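Local atomic coordinates of putative oxidoreductase (Yersinia pestis, PDB entry 3KUX), a protein that is a putative oxidoreductase that probably uses a nicotinamide adenine dinucleotide cofactor, held by an NAD-binding Rossmann fold. Residues Trp273-Val282 with Lys293-Pro303; Leu194-Leu202 with Ile337-Ile348. One frame throughout, in Å; residues are numbered along the deposited sequence. Where two conformers were deposited one is given.

Contact 1: Trp273-Val282 with Lys293-Pro303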
loop_
_atom_site.group_PDB
_atom_site.type_symbol
_atom_site.label_atom_id
_atom_site.label_comp_id
_atom_site.label_asym_id
_atom_site.label_seq_id
_atom_site.Cartn_x
_atom_site.Cartn_y
_atom_site.Cartn_z
ATOM N N TRP A 273 -10.575 14.166 -8.573
ATOM C CA TRP A 273 -9.944 12.898 -8.254
ATOM C C TRP A 273 -9.713 12.710 -6.757
ATOM O O TRP A 273 -9.045 13.516 -6.115
ATOM C CB TRP A 273 -8.621 12.704 -8.999
ATOM C CG TRP A 273 -8.122 11.325 -8.774
ATOM C CD1 TRP A 273 -7.069 10.943 -7.997
ATOM C CD2 TRP A 273 -8.711 10.122 -9.276
ATOM N NE1 TRP A 273 -6.947 9.572 -8.007
ATOM C CE2 TRP A 273 -7.945 9.045 -8.784
ATOM C CE3 TRP A 273 -9.809 9.852 -10.104
ATOM C CZ2 TRP A 273 -8.241 7.715 -9.093
ATOM C CZ3 TRP A 273 -10.102 8.538 -10.411
ATOM C CH2 TRP A 273 -9.318 7.482 -9.907
ATOM N N GLY A 274 -10.266 11.635 -6.211
ATOM C CA GLY A 274 -9.984 11.249 -4.837
ATOM C C GLY A 274 -10.840 11.922 -3.786
ATOM O O GLY A 274 -10.671 11.661 -2.596
ATOM N N TYR A 275 -11.757 12.790 -4.210
ATOM C CA TYR A 275 -12.644 13.472 -3.268
ATOM C C TYR A 275 -13.350 12.465 -2.374
ATOM O O TYR A 275 -13.994 11.532 -2.857
ATOM C CB TYR A 275 -13.678 14.335 -3.993
ATOM C CG TYR A 275 -13.178 15.709 -4.372
ATOM C CD1 TYR A 275 -13.862 16.855 -3.981
ATOM C CD2 TYR A 275 -12.009 15.865 -5.117
ATOM C CE1 TYR A 275 -13.401 18.121 -4.332
ATOM C CE2 TYR A 275 -11.538 17.126 -5.472
ATOM C CZ TYR A 275 -12.238 18.251 -5.077
ATOM O OH TYR A 275 -11.772 19.503 -5.427
ATOM N N ASP A 276 -13.205 12.661 -1.066
ATOM C CA ASP A 276 -13.841 11.816 -0.076
ATOM C C ASP A 276 -14.883 12.657 0.641
ATOM O O ASP A 276 -14.572 13.379 1.586
ATOM C CB ASP A 276 -12.801 11.291 0.910
ATOM C CG ASP A 276 -13.376 10.275 1.881
ATOM O OD1 ASP A 276 -14.620 10.174 1.988
ATOM O OD2 ASP A 276 -12.575 9.579 2.541
HETATM N N MSE A 277 -16.124 12.563 0.185
HETATM C CA MSE A 277 -17.145 13.446 0.736
HETATM C C MSE A 277 -17.732 12.934 2.058
HETATM O O MSE A 277 -18.698 13.492 2.571
HETATM C CB MSE A 277 -18.232 13.762 -0.299
HETATM C CG MSE A 277 -17.719 14.458 -1.575
HETATM SE SE MSE A 277 -16.647 16.096 -1.335
HETATM C CE MSE A 277 -17.902 17.139 -0.269
ATOM N N ARG A 278 -17.103 11.916 2.634
ATOM C CA ARG A 278 -17.556 11.377 3.916
ATOM C C ARG A 278 -16.661 11.790 5.083
ATOM O O ARG A 278 -15.914 10.975 5.622
ATOM C CB ARG A 278 -17.661 9.852 3.855
ATOM C CG ARG A 278 -18.342 9.268 5.064
ATOM C CD ARG A 278 -18.731 7.830 4.844
ATOM N NE ARG A 278 -19.508 7.309 5.964
ATOM C CZ ARG A 278 -19.861 6.035 6.090
ATOM N NH1 ARG A 278 -19.498 5.159 5.163
ATOM N NH2 ARG A 278 -20.572 5.634 7.137
ATOM N N ASP A 279 -16.763 13.053 5.481
ATOM C CA ASP A 279 -15.884 13.628 6.497
ATOM C C ASP A 279 -15.967 12.946 7.848
ATOM O O ASP A 279 -17.023 12.466 8.255
ATOM C CB ASP A 279 -16.182 15.116 6.665
ATOM C CG ASP A 279 -15.714 15.939 5.477
ATOM O OD1 ASP A 279 -14.922 15.414 4.658
ATOM O OD2 ASP A 279 -16.137 17.111 5.366
ATOM N N GLY A 280 -14.839 12.912 8.543
ATOM C CA GLY A 280 -14.802 12.425 9.909
ATOM C C GLY A 280 -15.100 13.571 10.850
ATOM O O GLY A 280 -15.355 14.688 10.411
ATOM N N ILE A 281 -15.052 13.302 12.148
ATOM C CA ILE A 281 -15.451 14.286 13.143
ATOM C C ILE A 281 -14.396 14.447 14.223
ATOM O O ILE A 281 -13.903 13.460 14.773
ATOM C CB ILE A 281 -16.779 13.877 13.804
ATOM C CG1 ILE A 281 -17.926 14.042 12.805
ATOM C CG2 ILE A 281 -17.027 14.691 15.066
ATOM C CD1 ILE A 281 -19.197 13.355 13.222
ATOM N N VAL A 282 -14.048 15.691 14.528
ATOM C CA VAL A 282 -13.105 15.951 15.607
ATOM C C VAL A 282 -13.825 16.387 16.882
ATOM O O VAL A 282 -14.755 17.191 16.840
ATOM C CB VAL A 282 -12.055 17.002 15.213
ATOM C CG1 VAL A 282 -11.110 17.262 16.382
ATOM C CG2 VAL A 282 -11.279 16.537 13.988
ATOM N N LYS A 293 -16.788 19.018 15.621
ATOM C CA LYS A 293 -17.102 19.430 14.262
ATOM C C LYS A 293 -16.440 18.507 13.253
ATOM O O LYS A 293 -15.502 17.787 13.590
ATOM C CB LYS A 293 -16.699 20.886 14.014
ATOM C CG LYS A 293 -15.412 21.316 14.686
ATOM C CD LYS A 293 -15.018 22.724 14.238
ATOM C CE LYS A 293 -14.618 22.745 12.762
ATOM N NZ LYS A 293 -14.171 24.090 12.304
ATOM N N PRO A 294 -16.943 18.509 12.012
ATOM C CA PRO A 294 -16.381 17.681 10.957
ATOM C C PRO A 294 -15.055 18.233 10.470
ATOM O O PRO A 294 -14.901 19.446 10.331
ATOM C CB PRO A 294 -17.426 17.780 9.844
ATOM C CG PRO A 294 -18.097 19.073 10.077
ATOM C CD PRO A 294 -18.138 19.241 11.562
ATOM N N LEU A 295 -14.101 17.344 10.222
ATOM C CA LEU A 295 -12.809 17.738 9.691
ATOM C C LEU A 295 -12.756 17.484 8.194
ATOM O O LEU A 295 -12.933 16.355 7.738
ATOM C CB LEU A 295 -11.692 16.966 10.384
ATOM C CG LEU A 295 -10.297 17.138 9.791
ATOM C CD1 LEU A 295 -9.772 18.528 10.082
ATOM C CD2 LEU A 295 -9.365 16.086 10.358
ATOM N N LEU A 296 -12.516 18.547 7.436
ATOM C CA LEU A 296 -12.405 18.469 5.982
ATOM C C LEU A 296 -11.427 17.376 5.567
ATOM O O LEU A 296 -10.251 17.427 5.922
ATOM C CB LEU A 296 -11.929 19.811 5.440
ATOM C CG LEU A 296 -11.742 19.902 3.931
ATOM C CD1 LEU A 296 -13.108 19.939 3.249
ATOM C CD2 LEU A 296 -10.908 21.124 3.571
ATOM N N THR A 297 -11.908 16.395 4.811
ATOM C CA THR A 297 -11.074 15.269 4.390
ATOM C C THR A 297 -10.270 15.570 3.125
ATOM O O THR A 297 -10.844 15.812 2.066
ATOM C CB THR A 297 -11.933 14.022 4.104
ATOM O OG1 THR A 297 -12.673 13.671 5.276
ATOM C CG2 THR A 297 -11.061 12.859 3.697
ATOM N N LEU A 298 -8.945 15.541 3.221
ATOM C CA LEU A 298 -8.120 15.694 2.031
ATOM C C LEU A 298 -8.439 14.600 1.011
ATOM O O LEU A 298 -8.744 13.464 1.383
ATOM C CB LEU A 298 -6.640 15.660 2.393
ATOM C CG LEU A 298 -6.226 16.736 3.397
ATOM C CD1 LEU A 298 -4.729 16.685 3.649
ATOM C CD2 LEU A 298 -6.649 18.107 2.903
ATOM N N PRO A 299 -8.398 14.945 -0.282
ATOM C CA PRO A 299 -8.636 13.950 -1.321
ATOM C C PRO A 299 -7.534 12.896 -1.382
ATOM O O PRO A 299 -6.364 13.199 -1.120
ATOM C CB PRO A 299 -8.635 14.779 -2.609
ATOM C CG PRO A 299 -8.927 16.180 -2.175
ATOM C CD PRO A 299 -8.354 16.320 -0.811
ATOM N N GLY A 300 -7.909 11.662 -1.719
ATOM C CA GLY A 300 -6.931 10.600 -1.943
ATOM C C GLY A 300 -6.045 11.019 -3.092
ATOM O O GLY A 300 -6.460 11.809 -3.940
ATOM N N ASN A 301 -4.822 10.504 -3.138
ATOM C CA ASN A 301 -3.871 10.988 -4.130
ATOM C C ASN A 301 -2.840 9.941 -4.523
ATOM O O ASN A 301 -1.638 10.126 -4.310
ATOM C CB ASN A 301 -3.177 12.246 -3.605
ATOM C CG ASN A 301 -2.371 12.960 -4.667
ATOM O OD1 ASN A 301 -2.624 12.808 -5.866
ATOM N ND2 ASN A 301 -1.391 13.746 -4.235
ATOM N N TYR A 302 -3.307 8.838 -5.097
ATOM C CA TYR A 302 -2.403 7.759 -5.447
ATOM C C TYR A 302 -1.334 8.226 -6.432
ATOM O O TYR A 302 -0.181 7.805 -6.336
ATOM C CB TYR A 302 -3.164 6.544 -5.988
ATOM C CG TYR A 302 -3.920 5.755 -4.931
ATOM C CD1 TYR A 302 -3.540 5.797 -3.597
ATOM C CD2 TYR A 302 -4.999 4.947 -5.276
ATOM C CE1 TYR A 302 -4.221 5.074 -2.637
ATOM C CE2 TYR A 302 -5.682 4.220 -4.322
ATOM C CZ TYR A 302 -5.289 4.287 -3.006
ATOM O OH TYR A 302 -5.968 3.568 -2.052
ATOM N N PRO A 303 -1.703 9.117 -7.366
ATOM C CA PRO A 303 -0.748 9.610 -8.368
ATOM C C PRO A 303 0.526 10.177 -7.746
ATOM O O PRO A 303 1.574 10.179 -8.387
ATOM C CB PRO A 303 -1.519 10.722 -9.091
ATOM C CG PRO A 303 -2.960 10.414 -8.851
ATOM C CD PRO A 303 -3.021 9.767 -7.488
HETATM O O HOH W 1 -5.905 14.096 -5.507
HETATM O O HOH W 2 -11.461 14.929 -0.351
HETATM O O HOH W 3 -12.380 13.834 7.919
#
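Thr297 is the bump at the middle of this contact, and it fits between Asp276 and Asp279. Its methyl CG2 lies 3.6 Å from Asp276 CB. Its hydroxyl OG1 donates to Asp279 OD1 at 2.9 Å. Thr297 N also donates to Asp279 OD1, so one carboxylate oxygen takes two bonds, both from the same face of its plane. The Thr297 torsion (chi1 -58°) sets OG1 beside its own backbone N, which lets both donors reach that oxygen.

On one flank the segments pair as an antiparallel hairpin. Val282 N gives a 2.7 Å bond to Lys293 O, and Val282 CG2 packs on Leu295 CB at 3.7 Å. Tyr250 of the neighbouring strand touches both side chains.

On the other flank the backbones close in at Gly274, whose O accepts from Gly300 N at 2.9 Å. The Pro299 ring lies against Gly274 O and the Tyr275 side chain, CG to Tyr275 CD2 4.3 Å. Beyond it, the Pro303 ring meets Trp273 obliquely, CD to NE1 4.0 Å, while NE1 bonds to Gln258.

Waters bridge the two segments. One takes the Gly280 N-H and donates to Leu295 O and Thr297 OG1. Another joins Asp276 N to Thr297 O. Asp276 OD2 is held by Ser131 and Lys252. Beyond the hairpin, Asp279, Thr297 and waters carry much of the bonding, with Asp279 OD1 held by Thr297 backbone and side chain.

Contact 2: Leu194-Leu202 with Ile337-Ile348; sequences LPETLNVDL and IASDQQKKALPI
Ser339 and Asp340, near the end of the helix, each grip a backbone N-H of strand 197-202. Ser339 OG accepts from Val200 N at 2.8 Å, in a nearly straight bond of 171°. The same hydroxyl donates to Lys344 O at 2.6 Å, so it ties the strand to the turn after the helix. The Ser339 torsion (chi1 156°) swings OG away from its own N, between Val200 N and Lys344 O. Asp340 OD1 accepts from Leu202 N at 2.9 Å.

The tight part lies along the strand. Leu198 N donates to Leu346 O at 2.8 Å, and Leu346 N returns a bond to Leu198 O. Ile348 CD1 lies 3.8 Å from Pro195 CG, and the two side chains cross at about a right angle. Ile348 also touches Leu332 and Leu335 of the helix. At the far end Leu202 CD1 packs on Ile337 CD1 at 3.9 Å, beside Trp177.

The outer side is looser and polar. Lys343, exposed, is the C-prime residue of a Schellman motif that ends the helix. Its NZ makes a salt bridge to Asp340 OD1 at 3.1 Å and a weaker one to Asp201 OD2. Leu202 N and Lys343 NZ meet Asp340 OD1 from opposite faces of the carboxylate. Asp201 and Asp340 are like charges close together. The lysine between them probably offsets their repulsion and helps keep both carboxylates ionised.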
loop_
_atom_site.group_PDB
_atom_site.type_symbol
_atom_site.label_atom_id
_atom_site.label_comp_id
_atom_site.label_asym_id
_atom_site.label_seq_id
_atom_site.Cartn_x
_atom_site.Cartn_y
_atom_site.Cartn_z
ATOM N N LEU A 194 8.280 2.320 15.175
ATOM C CA LEU A 194 8.243 0.925 15.599
ATOM C C LEU A 194 7.685 0.768 16.998
ATOM O O LEU A 194 8.007 1.549 17.886
ATOM C CB LEU A 194 9.645 0.329 15.558
ATOM C CG LEU A 194 10.221 0.071 14.171
ATOM C CD1 LEU A 194 11.713 -0.194 14.279
ATOM C CD2 LEU A 194 9.494 -1.096 13.513
ATOM N N PRO A 195 6.851 -0.255 17.200
ATOM C CA PRO A 195 6.328 -0.560 18.524
ATOM C C PRO A 195 7.367 -1.315 19.349
ATOM O O PRO A 195 8.442 -1.625 18.842
ATOM C CB PRO A 195 5.140 -1.472 18.219
ATOM C CG PRO A 195 5.536 -2.173 16.965
ATOM C CD PRO A 195 6.371 -1.198 16.177
ATOM N N GLU A 196 7.050 -1.598 20.608
ATOM C CA GLU A 196 7.914 -2.431 21.437
ATOM C C GLU A 196 7.531 -3.901 21.280
ATOM O O GLU A 196 8.394 -4.769 21.169
ATOM C CB GLU A 196 7.846 -1.999 22.903
ATOM C CG GLU A 196 8.434 -0.615 23.168
ATOM C CD GLU A 196 8.570 -0.298 24.655
ATOM O OE1 GLU A 196 7.571 -0.448 25.396
ATOM O OE2 GLU A 196 9.680 0.110 25.079
ATOM N N THR A 197 6.231 -4.175 21.254
ATOM C CA THR A 197 5.746 -5.523 21.023
ATOM C C THR A 197 4.608 -5.548 20.015
ATOM O O THR A 197 3.843 -4.591 19.903
ATOM C CB THR A 197 5.239 -6.166 22.318
ATOM O OG1 THR A 197 4.080 -5.460 22.780
ATOM C CG2 THR A 197 6.315 -6.127 23.382
ATOM N N LEU A 198 4.498 -6.659 19.294
ATOM C CA LEU A 198 3.378 -6.899 18.387
ATOM C C LEU A 198 2.626 -8.151 18.819
ATOM O O LEU A 198 3.218 -9.221 18.931
ATOM C CB LEU A 198 3.885 -7.078 16.956
ATOM C CG LEU A 198 2.853 -7.613 15.967
ATOM C CD1 LEU A 198 1.813 -6.550 15.671
ATOM C CD2 LEU A 198 3.522 -8.062 14.689
ATOM N N ASN A 199 1.326 -8.017 19.071
ATOM C CA ASN A 199 0.496 -9.161 19.445
ATOM C C ASN A 199 -0.635 -9.379 18.453
ATOM O O ASN A 199 -1.547 -8.556 18.351
ATOM C CB ASN A 199 -0.086 -8.967 20.838
ATOM C CG ASN A 199 -0.707 -10.240 21.394
ATOM O OD1 ASN A 199 -0.641 -11.302 20.775
ATOM N ND2 ASN A 199 -1.304 -10.139 22.572
ATOM N N VAL A 200 -0.593 -10.489 17.728
ATOM C CA VAL A 200 -1.577 -10.711 16.676
ATOM C C VAL A 200 -2.451 -11.928 16.911
ATOM O O VAL A 200 -1.975 -12.990 17.303
ATOM C CB VAL A 200 -0.911 -10.828 15.298
ATOM C CG1 VAL A 200 -1.941 -11.215 14.248
ATOM C CG2 VAL A 200 -0.227 -9.510 14.936
ATOM N N ASP A 201 -3.742 -11.758 16.668
ATOM C CA ASP A 201 -4.691 -12.849 16.798
ATOM C C ASP A 201 -5.335 -13.102 15.446
ATOM O O ASP A 201 -6.185 -12.326 15.005
ATOM C CB ASP A 201 -5.761 -12.500 17.838
ATOM C CG ASP A 201 -6.934 -13.476 17.826
ATOM O OD1 ASP A 201 -8.082 -13.018 18.021
ATOM O OD2 ASP A 201 -6.707 -14.693 17.625
ATOM N N LEU A 202 -4.915 -14.171 14.776
ATOM C CA LEU A 202 -5.484 -14.528 13.480
ATOM C C LEU A 202 -6.704 -15.418 13.673
ATOM O O LEU A 202 -6.801 -16.134 14.662
ATOM C CB LEU A 202 -4.440 -15.222 12.608
ATOM C CG LEU A 202 -3.210 -14.368 12.271
ATOM C CD1 LEU A 202 -2.272 -15.114 11.334
ATOM C CD2 LEU A 202 -3.606 -13.015 11.673
ATOM N N ILE A 337 2.551 -13.651 12.428
ATOM C CA ILE A 337 2.379 -15.098 12.326
ATOM C C ILE A 337 2.963 -15.808 13.537
ATOM O O ILE A 337 2.317 -16.670 14.125
ATOM C CB ILE A 337 3.069 -15.670 11.074
ATOM C CG1 ILE A 337 2.533 -15.005 9.803
ATOM C CG2 ILE A 337 2.899 -17.188 11.013
ATOM C CD1 ILE A 337 1.106 -15.368 9.492
ATOM N N ALA A 338 4.194 -15.459 13.894
ATOM C CA ALA A 338 4.849 -16.070 15.046
ATOM C C ALA A 338 4.048 -15.776 16.303
ATOM O O ALA A 338 3.719 -16.684 17.068
ATOM C CB ALA A 338 6.265 -15.550 15.193
ATOM N N SER A 339 3.735 -14.497 16.504
ATOM C CA SER A 339 2.977 -14.061 17.674
ATOM C C SER A 339 1.680 -14.835 17.797
ATOM O O SER A 339 1.276 -15.217 18.892
ATOM C CB SER A 339 2.677 -12.563 17.604
ATOM O OG SER A 339 1.529 -12.235 18.373
ATOM N N ASP A 340 1.028 -15.065 16.665
ATOM C CA ASP A 340 -0.225 -15.798 16.667
ATOM C C ASP A 340 0.010 -17.252 17.047
ATOM O O ASP A 340 -0.775 -17.842 17.784
ATOM C CB ASP A 340 -0.906 -15.721 15.304
ATOM C CG ASP A 340 -2.177 -16.530 15.259
ATOM O OD1 ASP A 340 -3.163 -16.125 15.908
ATOM O OD2 ASP A 340 -2.186 -17.583 14.589
ATOM N N GLN A 341 1.094 -17.829 16.539
ATOM C CA GLN A 341 1.423 -19.212 16.838
ATOM C C GLN A 341 1.651 -19.407 18.330
ATOM O O GLN A 341 1.261 -20.428 18.901
ATOM C CB GLN A 341 2.658 -19.645 16.057
ATOM C CG GLN A 341 2.450 -19.695 14.565
ATOM C CD GLN A 341 3.751 -19.825 13.804
ATOM O OE1 GLN A 341 3.760 -20.103 12.604
ATOM N NE2 GLN A 341 4.865 -19.623 14.500
ATOM N N GLN A 342 2.281 -18.421 18.963
ATOM C CA GLN A 342 2.610 -18.510 20.381
ATOM C C GLN A 342 1.550 -17.853 21.258
ATOM O O GLN A 342 1.589 -17.972 22.480
ATOM C CB GLN A 342 3.970 -17.867 20.658
ATOM C CG GLN A 342 5.109 -18.377 19.783
ATOM C CD GLN A 342 6.404 -17.597 19.995
ATOM O OE1 GLN A 342 6.666 -17.073 21.081
ATOM N NE2 GLN A 342 7.220 -17.521 18.953
ATOM N N LYS A 343 0.602 -17.164 20.637
ATOM C CA LYS A 343 -0.356 -16.364 21.391
ATOM C C LYS A 343 0.405 -15.496 22.389
ATOM O O LYS A 343 0.073 -15.452 23.575
ATOM C CB LYS A 343 -1.364 -17.247 22.140
ATOM C CG LYS A 343 -1.963 -18.400 21.339
ATOM C CD LYS A 343 -2.543 -17.957 19.997
ATOM C CE LYS A 343 -3.674 -16.949 20.149
ATOM N NZ LYS A 343 -4.178 -16.506 18.812
ATOM N N LYS A 344 1.447 -14.826 21.912
ATOM C CA LYS A 344 2.204 -13.898 22.741
ATOM C C LYS A 344 2.358 -12.577 22.025
ATOM O O LYS A 344 2.368 -12.528 20.793
ATOM C CB LYS A 344 3.608 -14.436 23.047
ATOM C CG LYS A 344 3.742 -15.133 24.381
ATOM C CD LYS A 344 5.120 -14.905 24.989
ATOM C CE LYS A 344 5.310 -13.441 25.371
ATOM N NZ LYS A 344 6.311 -13.244 26.460
ATOM N N ALA A 345 2.480 -11.508 22.802
ATOM C CA ALA A 345 2.985 -10.257 22.273
ATOM C C ALA A 345 4.493 -10.419 22.176
ATOM O O ALA A 345 5.177 -10.535 23.190
ATOM C CB ALA A 345 2.622 -9.100 23.186
ATOM N N LEU A 346 5.006 -10.471 20.953
ATOM C CA LEU A 346 6.437 -10.664 20.731
ATOM C C LEU A 346 7.136 -9.325 20.545
ATOM O O LEU A 346 6.537 -8.377 20.043
ATOM C CB LEU A 346 6.676 -11.562 19.514
ATOM C CG LEU A 346 6.273 -13.027 19.693
ATOM C CD1 LEU A 346 6.272 -13.763 18.358
ATOM C CD2 LEU A 346 7.185 -13.718 20.696
ATOM N N PRO A 347 8.407 -9.242 20.961
ATOM C CA PRO A 347 9.146 -7.992 20.872
ATOM C C PRO A 347 9.780 -7.794 19.505
ATOM O O PRO A 347 10.211 -8.760 18.876
ATOM C CB PRO A 347 10.241 -8.163 21.925
ATOM C CG PRO A 347 10.497 -9.624 21.955
ATOM C CD PRO A 347 9.186 -10.303 21.622
ATOM N N ILE A 348 9.816 -6.545 19.053
ATOM C CA ILE A 348 10.575 -6.161 17.872
ATOM C C ILE A 348 12.046 -6.046 18.254
ATOM O O ILE A 348 12.379 -5.447 19.279
ATOM C CB ILE A 348 10.101 -4.798 17.331
ATOM C CG1 ILE A 348 8.738 -4.933 16.649
ATOM C CG2 ILE A 348 11.131 -4.211 16.376
ATOM C CD1 ILE A 348 7.616 -5.290 17.587
#

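How the contacts relate
Both contacts belong to the same mixed sheet of the C-terminal alpha/beta domain, at its two edges. Contact 1 includes the outermost strand 290-295 and its neighbour 280-285. Contact 2 includes the outermost strand 346-347 and its neighbour 197-203. Their centres are 32 Å apart, and their nearest atoms about 22 Å, so they do not touch. Along the chain, segment 194-202 comes first, then both segments of contact 1, then segment 337-348. Contact 1 spans the hairpin 280-285/290-295 and the loops flanking it; its segments lie 11 residues apart at their closest ends. Contact 2 joins segments separated by 134 residues and adds strand 346-347, the chain's last, to one edge of the sheet; contact 1 finishes the other.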